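Local coordinates for HIT family hydrolase (Legionella pneumophila subsp. pneumophila, PDB 6D6J), which probably acts as a hydrolase, perhaps on nucleotide substrates, as a zinc-binding dimeric member of the histidine triad (HIT) family, at residues Cys11-Ala17 against Leu47-His53; Gly88-Asn94 against His107-Gly112. One frame throughout, in Å; residues are numbered along the deposited sequence.

From the N terminus the chain enters the zinc site at Cys11 and winds into helix 12-17. Strands 25-28 and 32-36 follow before strand 44-50 passes against that helix, so contact 1 closes a long loop made of the first part of the sheet. Only then does the chain form helix 62-81 and strand 89-95; contact 2 closes the second, shorter loop when strand 108-112 pairs with 89-95. The two closures are in series and neither nests in the other. Strand 44-50 of contact 1 and both strands of contact 2 belong to one antiparallel sheet, 108-112 between the other two: Ile48 O probably accepts from Leu108 N, and Phe13 and Ile49 pack against His107.

Contact 1. Residues Cys11-Ala17 against Leu47-His53; sequences CLFCKIA and LIIPKKH. With ZN (zinc ion), chain G.
Leu47 meets Phe13 at about a right angle, its CD1 lying 4.0 Å from Phe13 CZ at the far end of the ring. Two residues on, Ile49 grips the same aromatic side chain nearer its root: Ile49 CG2 touches Phe13 CD2, also at 4.0 Å. With chi1 at 71°, CG1 of Ile49 stands between its own N and carbonyl carbon, which carries Ile49 CD1 against the helix backbone, 3.9 Å from Phe13 O and, more loosely, 4.5 Å from Ala17 CB. Helix 12-17 thus crosses strand 47-50 nearly at right angles (88°), with the Phe13 side chain projecting from the helix onto Leu47 and Ile49; its ring also meets His107 edge-to-face. Past the strand, His53 turns its ring into the zinc site and binds the ion through ND1 at 2.1 Å. Cys11 SG and Cys14 SG each bind zinc at 2.3 Å, Cys11 SG lying at the edge of the imidazole, near its plane, and ND1 of His105 is the fourth ligand. Cys11 is also the N-cap: its SG accepts from Cys14 N (3.4 Å). One thiolate therefore serves both metal and helix start, and that N-H, together with the zinc, probably helps stabilise its negative charge.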
ATOM      1  N   CYS B  11      12.222  17.276  -9.214  1.00 16.96           N
ATOM      2  CA  CYS B  11      11.195  16.311  -8.821  1.00 12.16           C
ATOM      3  C   CYS B  11       9.819  16.976  -8.844  1.00  9.70           C
ATOM      4  O   CYS B  11       9.597  17.980  -8.165  1.00  9.60           O
ATOM      5  CB  CYS B  11      11.507  15.786  -7.424  1.00  9.21           C
ATOM      6  SG  CYS B  11      10.167  14.770  -6.742  1.00  7.96           S
ATOM      7  N   LEU B  12       8.881  16.395  -9.603  1.00  9.00           N
ATOM      8  CA  LEU B  12       7.547  16.980  -9.732  1.00  8.89           C
ATOM      9  C   LEU B  12       6.842  17.079  -8.384  1.00  7.99           C
ATOM     10  O   LEU B  12       6.163  18.076  -8.097  1.00  8.83           O
ATOM     11  CB  LEU B  12       6.716  16.113 -10.677  1.00 10.80           C
ATOM     12  CG  LEU B  12       5.285  16.571 -10.942  1.00 13.52           C
ATOM     13  CD1 LEU B  12       5.326  17.858 -11.721  1.00 15.48           C
ATOM     14  CD2 LEU B  12       4.516  15.523 -11.729  1.00 14.57           C
ATOM     15  N   PHE B  13       6.977  16.051  -7.543  1.00  7.48           N
ATOM     16  CA  PHE B  13       6.247  16.065  -6.284  1.00  7.62           C
ATOM     17  C   PHE B  13       6.874  17.001  -5.267  1.00  7.40           C
ATOM     18  O   PHE B  13       6.141  17.595  -4.466  1.00  7.68           O
ATOM     19  CB  PHE B  13       6.086  14.646  -5.741  1.00  7.58           C
ATOM     20  CG  PHE B  13       5.100  13.797  -6.528  1.00  7.29           C
ATOM     21  CD1 PHE B  13       4.381  14.321  -7.597  1.00  8.13           C
ATOM     22  CD2 PHE B  13       4.918  12.468  -6.206  1.00  8.03           C
ATOM     23  CE1 PHE B  13       3.473  13.532  -8.309  1.00  8.67           C
ATOM     24  CE2 PHE B  13       4.016  11.669  -6.928  1.00  8.96           C
ATOM     25  CZ  PHE B  13       3.296  12.201  -7.978  1.00  9.50           C
ATOM     26  N   CYS B  14       8.205  17.180  -5.300  1.00  7.19           N
ATOM     27  CA  CYS B  14       8.799  18.232  -4.486  1.00  7.89           C
ATOM     28  C   CYS B  14       8.290  19.595  -4.927  1.00  7.44           C
ATOM     29  O   CYS B  14       7.988  20.456  -4.092  1.00  8.73           O
ATOM     30  CB  CYS B  14      10.325  18.169  -4.562  1.00  8.20           C
ATOM     31  SG  CYS B  14      11.077  16.860  -3.532  1.00  7.73           S
ATOM     32  N   LYS B  15       8.169  19.808  -6.239  1.00  7.51           N
ATOM     33  CA  LYS B  15       7.640  21.082  -6.717  1.00  8.24           C
ATOM     34  C   LYS B  15       6.217  21.318  -6.234  1.00  8.15           C
ATOM     35  O   LYS B  15       5.874  22.442  -5.829  1.00  9.06           O
ATOM     36  CB  LYS B  15       7.726  21.162  -8.236  1.00 10.30           C
ATOM     37  CG  LYS B  15       9.155  21.304  -8.750  1.00 13.41           C
ATOM     38  CD  LYS B  15       9.174  21.326 -10.272  1.00 17.18           C
ATOM     39  CE  LYS B  15      10.587  21.303 -10.837  1.00 20.85           C
ATOM     40  NZ  LYS B  15      10.582  21.128 -12.319  1.00 23.28           N
ATOM     41  N   ILE B  16       5.373  20.279  -6.265  1.00  8.33           N
ATOM     42  CA  ILE B  16       4.021  20.407  -5.735  1.00  8.44           C
ATOM     43  C   ILE B  16       4.067  20.718  -4.246  1.00  8.63           C
ATOM     44  O   ILE B  16       3.355  21.603  -3.759  1.00  9.91           O
ATOM     45  CB  ILE B  16       3.205  19.137  -6.038  1.00  8.71           C
ATOM     46  CG1 ILE B  16       2.922  19.060  -7.551  1.00  9.02           C
ATOM     47  CG2 ILE B  16       1.899  19.117  -5.234  1.00  9.54           C
ATOM     48  CD1 ILE B  16       2.249  17.767  -8.022  1.00  9.67           C
ATOM     49  N   ALA B  17       4.915  19.996  -3.498  1.00  8.84           N
ATOM     50  CA  ALA B  17       5.006  20.212  -2.060  1.00 10.57           C
ATOM     51  C   ALA B  17       5.562  21.583  -1.725  1.00 12.21           C
ATOM     52  O   ALA B  17       5.355  22.069  -0.612  1.00 15.38           O
ATOM     53  CB  ALA B  17       5.882  19.129  -1.420  1.00 11.34           C
ATOM     54  N   LEU B  47      -3.339  11.113  -3.991  1.00  5.19           N
ATOM     55  CA  LEU B  47      -1.950  10.743  -3.747  1.00  5.23           C
ATOM     56  C   LEU B  47      -1.547  11.280  -2.383  1.00  4.52           C
ATOM     57  O   LEU B  47      -1.817  12.445  -2.072  1.00  5.58           O
ATOM     58  CB  LEU B  47      -1.042  11.384  -4.805  1.00  6.19           C
ATOM     59  CG  LEU B  47      -1.374  10.966  -6.238  1.00  6.98           C
ATOM     60  CD1 LEU B  47      -0.585  11.771  -7.257  1.00  8.59           C
ATOM     61  CD2 LEU B  47      -1.138   9.483  -6.429  1.00  8.41           C
ATOM     62  N   ILE B  48      -0.919  10.439  -1.562  1.00  4.42           N
ATOM     63  CA  ILE B  48      -0.433  10.840  -0.242  1.00  4.74           C
ATOM     64  C   ILE B  48       1.081  10.693  -0.274  1.00  4.60           C
ATOM     65  O   ILE B  48       1.601   9.606  -0.571  1.00  4.74           O
ATOM     66  CB  ILE B  48      -1.063  10.020   0.905  1.00  4.92           C
ATOM     67  CG1 ILE B  48      -2.614  10.030   0.867  1.00  5.75           C
ATOM     68  CG2 ILE B  48      -0.597  10.581   2.253  1.00  5.81           C
ATOM     69  CD1 ILE B  48      -3.276   9.028  -0.057  1.00  6.53           C
ATOM     70  N   ILE B  49       1.786  11.790  -0.009  1.00  5.02           N
ATOM     71  CA  ILE B  49       3.247  11.818  -0.150  1.00  4.58           C
ATOM     72  C   ILE B  49       3.911  12.325   1.122  1.00  4.86           C
ATOM     73  O   ILE B  49       3.329  13.145   1.857  1.00  5.63           O
ATOM     74  CB  ILE B  49       3.717  12.665  -1.355  1.00  5.59           C
ATOM     75  CG1 ILE B  49       3.508  14.183  -1.134  1.00  6.72           C
ATOM     76  CG2 ILE B  49       3.062  12.184  -2.630  1.00  7.35           C
ATOM     77  CD1 ILE B  49       4.258  15.032  -2.138  1.00  8.22           C
ATOM     78  N   PRO B  50       5.144  11.910   1.393  1.00  5.22           N
ATOM     79  CA  PRO B  50       5.959  12.659   2.356  1.00  5.52           C
ATOM     80  C   PRO B  50       6.406  13.978   1.742  1.00  5.41           C
ATOM     81  O   PRO B  50       6.632  14.075   0.532  1.00  6.38           O
ATOM     82  CB  PRO B  50       7.163  11.734   2.573  1.00  6.65           C
ATOM     83  CG  PRO B  50       7.351  11.042   1.247  1.00  7.31           C
ATOM     84  CD  PRO B  50       5.942  10.910   0.653  1.00  6.15           C
ATOM     85  N   LYS B  51       6.562  15.004   2.586  1.00  5.66           N
ATOM     86  CA  LYS B  51       7.219  16.220   2.114  1.00  7.23           C
ATOM     87  C   LYS B  51       8.717  15.986   1.897  1.00  7.47           C
ATOM     88  O   LYS B  51       9.315  16.557   0.982  1.00  9.88           O
ATOM     89  CB  LYS B  51       6.926  17.365   3.085  1.00  9.21           C
ATOM     90  CG  LYS B  51       5.469  17.812   3.065  1.00 10.89           C
ATOM     91  CD  LYS B  51       5.223  18.916   4.103  1.00 12.71           C
ATOM     92  CE  LYS B  51       3.887  19.564   3.902  1.00 13.97           C
ATOM     93  NZ  LYS B  51       3.688  20.663   4.889  1.00 14.56           N
ATOM     94  N   LYS B  52       9.335  15.134   2.709  1.00  7.58           N
ATOM     95  CA  LYS B  52      10.708  14.696   2.468  1.00  7.57           C
ATOM     96  C   LYS B  52      10.796  13.932   1.146  1.00  6.98           C
ATOM     97  O   LYS B  52       9.934  13.103   0.832  1.00  8.44           O
ATOM     98  CB  LYS B  52      11.136  13.758   3.613  1.00  8.19           C
ATOM     99  CG  LYS B  52      12.551  13.173   3.460  1.00  8.85           C
ATOM    100  CD  LYS B  52      12.912  12.345   4.660  1.00 10.04           C
ATOM    101  CE  LYS B  52      14.307  11.793   4.565  1.00 12.86           C
ATOM    102  NZ  LYS B  52      14.714  11.171   5.841  1.00 15.25           N
ATOM    103  N   HIS B  53      11.851  14.196   0.368  1.00  5.50           N
ATOM    104  CA  HIS B  53      12.076  13.462  -0.869  1.00  5.85           C
ATOM    105  C   HIS B  53      12.696  12.101  -0.572  1.00  6.15           C
ATOM    106  O   HIS B  53      13.824  12.011  -0.076  1.00  7.88           O
ATOM    107  CB  HIS B  53      12.974  14.255  -1.812  1.00  6.51           C
ATOM    108  CG  HIS B  53      13.205  13.554  -3.108  1.00  6.17           C
ATOM    109  ND1 HIS B  53      12.331  13.643  -4.175  1.00  6.63           N
ATOM    110  CD2 HIS B  53      14.185  12.703  -3.485  1.00  7.62           C
ATOM    111  CE1 HIS B  53      12.783  12.891  -5.162  1.00  7.12           C
ATOM    112  NE2 HIS B  53      13.899  12.304  -4.768  1.00  7.70           N
TER
HETATM  113 ZN    ZN G 200      10.659  14.827  -4.501  0.93  7.24          ZN

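Contact 2. Residues Gly88-Asn94 against His107-Gly112; sequences GYRLVFN and HLHLLG
Phe93 presents one ring face to Leu108, whose CD1 sits 3.6 Å from the ring centroid and almost on its normal, a CH-pi contact; Leu108 CB touches Phe93 CE1 as well. Leu108 reaches that ring because its CG is trans to N (chi1 -179°). The imidazole of His109 has Val92 O at its edge and, also in its plane, water 3. Water 1 lies over one face of the His107 ring, and His109 CE1 is at its edge. At the other end of the ladder Leu110 CD1 comes within 3.3 Å of Tyr89 CD2, while Leu91 lies alongside Leu110. On the opposite face of the sheet Val92 CG2 packs on Leu111 CD1. Four backbone hydrogen bonds join the antiparallel strands, two in the Arg90-Leu111 pair and two in Val92-His109; Arg90 N to Leu111 O is 2.9 Å. Strand 89-94 also pairs with a strand of the second subunit, whose Arg90 binds Asn94 OD1. Water 3 hydrogen-bonds to His107 NE2 at 2.7 Å and also to Asn94 ND2 and His109 NE2, while His109 ND1 bonds to His45 NE2. Held by His105 O at ND1 and by water 3 at NE2, the nitrogen expected to carry the AMP intermediate, the imidazole of His107, the predicted nucleophile of the histidine triad, is probably fixed in its rotation.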
ATOM      1  N   GLY B  88     -15.776   1.237   0.017  1.00  7.06           N
ATOM      2  CA  GLY B  88     -14.479   0.589  -0.062  1.00  6.33           C
ATOM      3  C   GLY B  88     -13.582   1.213  -1.108  1.00  5.72           C
ATOM      4  O   GLY B  88     -14.032   1.954  -1.991  1.00  6.57           O
ATOM      5  N   TYR B  89     -12.293   0.910  -1.019  1.00  4.81           N
ATOM      6  CA  TYR B  89     -11.286   1.604  -1.818  1.00  4.57           C
ATOM      7  C   TYR B  89     -10.021   0.760  -1.840  1.00  3.75           C
ATOM      8  O   TYR B  89      -9.910  -0.244  -1.124  1.00  4.79           O
ATOM      9  CB  TYR B  89     -11.015   3.016  -1.276  1.00  5.23           C
ATOM     10  CG  TYR B  89     -10.502   3.022   0.145  1.00  4.39           C
ATOM     11  CD1 TYR B  89     -11.379   3.082   1.232  1.00  5.11           C
ATOM     12  CD2 TYR B  89      -9.140   2.935   0.410  1.00  5.00           C
ATOM     13  CE1 TYR B  89     -10.900   3.078   2.547  1.00  5.71           C
ATOM     14  CE2 TYR B  89      -8.661   2.944   1.697  1.00  4.93           C
ATOM     15  CZ  TYR B  89      -9.530   3.024   2.756  1.00  4.97           C
ATOM     16  OH  TYR B  89      -9.010   3.025   4.026  1.00  6.37           O
ATOM     17  N   ARG B  90      -9.067   1.178  -2.668  1.00  3.81           N
ATOM     18  CA  ARG B  90      -7.803   0.476  -2.812  1.00  4.19           C
ATOM     19  C   ARG B  90      -6.642   1.426  -2.564  1.00  4.03           C
ATOM     20  O   ARG B  90      -6.687   2.607  -2.951  1.00  5.20           O
ATOM     21  CB  ARG B  90      -7.704  -0.130  -4.214  1.00  4.41           C
ATOM     22  CG  ARG B  90      -6.375  -0.849  -4.511  1.00  4.43           C
ATOM     23  CD  ARG B  90      -6.500  -1.739  -5.737  1.00  5.26           C
ATOM     24  NE  ARG B  90      -7.407  -2.851  -5.456  1.00  5.17           N
ATOM     25  CZ  ARG B  90      -8.074  -3.552  -6.373  1.00  5.15           C
ATOM     26  NH1 ARG B  90      -7.962  -3.263  -7.676  1.00  5.61           N
ATOM     27  NH2 ARG B  90      -8.884  -4.526  -5.965  1.00  6.20           N
ATOM     28  N   LEU B  91      -5.598   0.905  -1.919  1.00  4.30           N
ATOM     29  CA  LEU B  91      -4.353   1.629  -1.660  1.00  3.80           C
ATOM     30  C   LEU B  91      -3.221   0.928  -2.403  1.00  3.88           C
ATOM     31  O   LEU B  91      -3.102  -0.304  -2.322  1.00  4.74           O
ATOM     32  CB  LEU B  91      -4.053   1.630  -0.158  1.00  4.04           C
ATOM     33  CG  LEU B  91      -5.081   2.343   0.731  1.00  4.61           C
ATOM     34  CD1 LEU B  91      -4.778   2.109   2.192  1.00  5.64           C
ATOM     35  CD2 LEU B  91      -5.130   3.824   0.430  1.00  6.05           C
ATOM     36  N   VAL B  92      -2.400   1.690  -3.130  1.00  3.95           N
ATOM     37  CA  VAL B  92      -1.349   1.095  -3.961  1.00  3.90           C
ATOM     38  C   VAL B  92      -0.047   1.871  -3.796  1.00  3.97           C
ATOM     39  O   VAL B  92      -0.026   3.095  -3.981  1.00  4.37           O
ATOM     40  CB  VAL B  92      -1.739   1.101  -5.457  1.00  4.90           C
ATOM     41  CG1 VAL B  92      -0.654   0.420  -6.286  1.00  5.80           C
ATOM     42  CG2 VAL B  92      -3.092   0.427  -5.672  1.00  5.84           C
ATOM     43  N   PHE B  93       1.057   1.156  -3.540  1.00  4.20           N
ATOM     44  CA  PHE B  93       2.403   1.693  -3.764  1.00  4.45           C
ATOM     45  C   PHE B  93       2.989   1.004  -4.988  1.00  4.77           C
ATOM     46  O   PHE B  93       3.025  -0.230  -5.047  1.00  5.89           O
ATOM     47  CB  PHE B  93       3.383   1.413  -2.610  1.00  5.03           C
ATOM     48  CG  PHE B  93       3.185   2.238  -1.358  1.00  5.44           C
ATOM     49  CD1 PHE B  93       3.449   3.614  -1.345  1.00  6.28           C
ATOM     50  CD2 PHE B  93       2.825   1.610  -0.170  1.00  6.46           C
ATOM     51  CE1 PHE B  93       3.321   4.336  -0.162  1.00  7.24           C
ATOM     52  CE2 PHE B  93       2.688   2.335   1.007  1.00  7.37           C
ATOM     53  CZ  PHE B  93       2.955   3.689   1.011  1.00  7.70           C
ATOM     54  N   ASN B  94       3.486   1.784  -5.939  1.00  4.84           N
ATOM     55  CA  ASN B  94       4.237   1.257  -7.071  1.00  5.07           C
ATOM     56  C   ASN B  94       5.719   1.447  -6.795  1.00  5.05           C
ATOM     57  O   ASN B  94       6.123   2.485  -6.267  1.00  5.83           O
ATOM     58  CB  ASN B  94       3.881   2.030  -8.335  1.00  5.86           C
ATOM     59  CG  ASN B  94       2.471   1.750  -8.806  1.00  6.54           C
ATOM     60  OD1 ASN B  94       1.837   0.781  -8.386  1.00  6.52           O
ATOM     61  ND2 ASN B  94       1.988   2.573  -9.728  1.00  7.63           N
ATOM     62  N   HIS B 107       4.803   7.789  -3.194  1.00  5.30           N
ATOM     63  CA  HIS B 107       3.422   8.244  -3.159  1.00  5.34           C
ATOM     64  C   HIS B 107       2.521   7.039  -2.981  1.00  5.27           C
ATOM     65  O   HIS B 107       2.687   6.016  -3.645  1.00  6.38           O
ATOM     66  CB  HIS B 107       3.035   9.029  -4.423  1.00  5.68           C
ATOM     67  CG  HIS B 107       3.425   8.365  -5.711  1.00  6.69           C
ATOM     68  ND1 HIS B 107       4.728   8.327  -6.160  1.00  7.37           N
ATOM     69  CD2 HIS B 107       2.676   7.790  -6.682  1.00  8.40           C
ATOM     70  CE1 HIS B 107       4.772   7.727  -7.337  1.00  7.95           C
ATOM     71  NE2 HIS B 107       3.541   7.382  -7.674  1.00  9.11           N
ATOM     72  N   LEU B 108       1.564   7.169  -2.084  1.00  4.81           N
ATOM     73  CA  LEU B 108       0.527   6.161  -1.908  1.00  4.22           C
ATOM     74  C   LEU B 108      -0.699   6.586  -2.713  1.00  4.10           C
ATOM     75  O   LEU B 108      -1.212   7.700  -2.533  1.00  5.17           O
ATOM     76  CB  LEU B 108       0.170   6.047  -0.427  1.00  4.54           C
ATOM     77  CG  LEU B 108      -0.887   5.010  -0.043  1.00  4.82           C
ATOM     78  CD1 LEU B 108      -0.483   3.637  -0.557  1.00  5.86           C
ATOM     79  CD2 LEU B 108      -1.000   4.970   1.476  1.00  6.40           C
ATOM     80  N   HIS B 109      -1.170   5.700  -3.596  1.00  4.01           N
ATOM     81  CA  HIS B 109      -2.395   5.956  -4.345  1.00  4.01           C
ATOM     82  C   HIS B 109      -3.598   5.523  -3.526  1.00  3.87           C
ATOM     83  O   HIS B 109      -3.607   4.427  -2.954  1.00  4.97           O
ATOM     84  CB  HIS B 109      -2.438   5.118  -5.621  1.00  4.88           C
ATOM     85  CG  HIS B 109      -1.368   5.425  -6.606  1.00  4.95           C
ATOM     86  ND1 HIS B 109      -1.535   6.343  -7.623  1.00  5.73           N
ATOM     87  CD2 HIS B 109      -0.134   4.894  -6.764  1.00  6.31           C
ATOM     88  CE1 HIS B 109      -0.426   6.393  -8.340  1.00  6.19           C
ATOM     89  NE2 HIS B 109       0.428   5.506  -7.853  1.00  6.26           N
ATOM     90  N   LEU B 110      -4.625   6.371  -3.501  1.00  4.22           N
ATOM     91  CA  LEU B 110      -5.907   6.064  -2.877  1.00  4.26           C
ATOM     92  C   LEU B 110      -6.962   6.162  -3.972  1.00  4.64           C
ATOM     93  O   LEU B 110      -7.198   7.252  -4.510  1.00  4.76           O
ATOM     94  CB  LEU B 110      -6.182   7.050  -1.742  1.00  4.86           C
ATOM     95  CG  LEU B 110      -7.613   7.173  -1.208  1.00  5.23           C
ATOM     96  CD1 LEU B 110      -8.205   5.851  -0.773  1.00  6.36           C
ATOM     97  CD2 LEU B 110      -7.631   8.176  -0.066  1.00  6.42           C
ATOM     98  N   LEU B 111      -7.569   5.032  -4.324  1.00  4.50           N
ATOM     99  CA  LEU B 111      -8.515   4.955  -5.440  1.00  4.36           C
ATOM    100  C   LEU B 111      -9.866   4.478  -4.932  1.00  4.24           C
ATOM    101  O   LEU B 111      -9.947   3.452  -4.246  1.00  4.61           O
ATOM    102  CB  LEU B 111      -8.032   3.947  -6.491  1.00  5.58           C
ATOM    103  CG  LEU B 111      -6.651   4.207  -7.091  1.00  7.02           C
ATOM    104  CD1 LEU B 111      -5.613   3.256  -6.515  1.00  8.23           C
ATOM    105  CD2 LEU B 111      -6.695   4.107  -8.620  1.00  9.54           C
ATOM    106  N   GLY B 112     -10.927   5.198  -5.281  1.00  4.69           N
ATOM    107  CA  GLY B 112     -12.254   4.749  -4.911  1.00  5.63           C
ATOM    108  C   GLY B 112     -13.324   5.370  -5.772  1.00  4.67           C
ATOM    109  O   GLY B 112     -13.043   6.019  -6.786  1.00  5.76           O
TER
HETATM  110  O   HOH W   1       3.448   4.655  -5.871  1.00  7.33           O
HETATM  111  O   HOH W   2       5.853   5.165  -4.276  1.00  9.37           O
HETATM  112  O   HOH W   3       2.931   5.347  -9.394  1.00 13.16           O